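Local coordinates for protein acetyltransferase Atu2258 (Agrobacterium tumefaciens str. C58, PDB 2G3A) that transfers an acetyl group from acetyl-CoA to acceptor substrates, preferring glucosamine 6-phosphate or dopamine, at residues I114-N118 against P119-R123. Residues are numbered along the deposited sequence; the frame is centred on the assembly and turned at random.
Sequences IDTMN and PDALR
Asn-118 and Pro-119 join the end of strand 111-116 to the start of helix 119-128, and the chain turns back there so that the first helical turn packs beside the last strand residue. The helical bonding begins at Asn-118, whose O accepts from Leu-122 N at 2.9 Å; Arg-123 N follows on Pro-119 O. Pro-119, at the first helical position, has no N-H to satisfy. The next two are met by the side chain of Asn-118, the N-cap: CG stands anti to the backbone N (chi1 -177°), which swings OD1 over the helix start. There Asn-118 OD1 accepts a bent bond from Asp-120 N at 2.8 Å, the donor tilted 23° from the amide plane, and a weak one from Ala-121 N at 3.4 Å. Thr-116 OG1 accepts from Asn-118 N at 3.0 Å in a fairly straight bond, an ST turn that ties the strand's last residue to the capping residue. The same OG1 lies against the methyl of Ala-121 (Thr-116 OG1 to Ala-121 CB 3.5 Å), while Thr-116 CG2 rests on CB of Leu-122 at 3.9 Å, the two side chains crossing at about a right angle. In one of two modelled conformers, Arg-123 makes a salt bridge end-on, NH1 and NH2 both reaching Asp-120 OD1 at 2.8 Å; this grip may not be permanent. Asp-120 OD2 forms a salt bridge with Arg-43 of the second subunit, tying the helix start to the dimer interface. This N-capped strand-to-helix turn leads into the GNAT-fold helix whose Arg-123, Thr-124 and Tyr-125 probably bind CoA, as in related acetyltransferases.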
# COMPACT_ATOMS: atom_id res chain seq x y z
N ILE A 114 0.04 -7.18 -6.88
CA ILE A 114 -1.33 -6.78 -6.64
C ILE A 114 -1.81 -7.39 -5.33
O ILE A 114 -1.26 -8.38 -4.85
CB ILE A 114 -2.23 -7.19 -7.86
CG1 ILE A 114 -3.53 -6.39 -7.89
CG2 ILE A 114 -2.53 -8.71 -7.85
CD1 ILE A 114 -4.22 -6.40 -9.31
N ASP A 115 -2.82 -6.78 -4.72
CA ASP A 115 -3.39 -7.38 -3.51
C ASP A 115 -4.91 -7.21 -3.47
O ASP A 115 -5.45 -6.36 -4.16
CB ASP A 115 -2.73 -6.80 -2.26
CG ASP A 115 -2.73 -5.30 -2.27
OD1 ASP A 115 -3.82 -4.73 -2.14
OD2 ASP A 115 -1.65 -4.70 -2.42
N THR A 116 -5.58 -8.02 -2.67
CA THR A 116 -7.04 -8.00 -2.65
C THR A 116 -7.63 -8.70 -1.43
O THR A 116 -7.02 -9.62 -0.90
CB THR A 116 -7.64 -8.62 -3.95
OG1 THR A 116 -9.04 -8.37 -3.99
CG2 THR A 116 -7.41 -10.13 -4.03
N MSE A 117 -8.81 -8.25 -1.02
CA MSE A 117 -9.62 -8.99 -0.04
C MSE A 117 -10.89 -9.58 -0.66
O MSE A 117 -11.71 -10.17 0.04
CB MSE A 117 -10.01 -8.07 1.11
CG MSE A 117 -11.12 -7.09 0.72
SE MSE A 117 -11.56 -5.88 2.19
CE MSE A 117 -12.87 -6.97 3.14
N ASN A 118 -11.04 -9.42 -1.97
CA ASN A 118 -12.26 -9.82 -2.69
C ASN A 118 -12.02 -11.15 -3.42
O ASN A 118 -11.18 -11.19 -4.33
CB ASN A 118 -12.61 -8.70 -3.67
CG ASN A 118 -13.88 -8.95 -4.44
OD1 ASN A 118 -14.26 -10.09 -4.69
ND2 ASN A 118 -14.55 -7.88 -4.82
N PRO A 119 -12.74 -12.22 -3.04
CA PRO A 119 -12.54 -13.54 -3.63
C PRO A 119 -12.77 -13.56 -5.15
O PRO A 119 -12.14 -14.34 -5.86
CB PRO A 119 -13.57 -14.42 -2.91
CG PRO A 119 -13.89 -13.69 -1.69
CD PRO A 119 -13.81 -12.26 -2.02
N ASP A 120 -13.66 -12.68 -5.65
CA ASP A 120 -13.91 -12.62 -7.09
C ASP A 120 -12.77 -11.92 -7.84
O ASP A 120 -12.42 -12.32 -8.96
CB ASP A 120 -15.26 -11.98 -7.39
CG ASP A 120 -16.42 -12.80 -6.86
OD1 ASP A 120 -16.57 -13.98 -7.26
OD2 ASP A 120 -17.15 -12.28 -6.02
N ALA A 121 -12.21 -10.88 -7.23
CA ALA A 121 -11.02 -10.22 -7.77
C ALA A 121 -9.83 -11.18 -7.75
O ALA A 121 -9.08 -11.21 -8.72
CB ALA A 121 -10.69 -8.96 -7.01
N LEU A 122 -9.67 -11.94 -6.66
CA LEU A 122 -8.60 -12.94 -6.54
C LEU A 122 -8.65 -13.96 -7.68
O LEU A 122 -7.62 -14.26 -8.29
CB LEU A 122 -8.64 -13.65 -5.17
CG LEU A 122 -7.63 -14.79 -4.91
CD1 LEU A 122 -6.20 -14.27 -5.02
CD2 LEU A 122 -7.83 -15.36 -3.53
N ARG A 123 -9.84 -14.49 -7.96
CA ARG A 123 -10.05 -15.42 -9.07
C ARG A 123 -9.68 -14.79 -10.42
O ARG A 123 -9.03 -15.41 -11.25
CB ARG A 123 -11.51 -15.89 -9.07
CG ARG A 123 -11.79 -17.10 -9.94
CD ARG A 123 -13.26 -17.51 -9.88
NE ARG A 123 -14.15 -16.40 -10.23
CZ ARG A 123 -14.94 -15.76 -9.37
NH1 ARG A 123 -14.95 -16.12 -8.09
NH2 ARG A 123 -15.71 -14.77 -9.78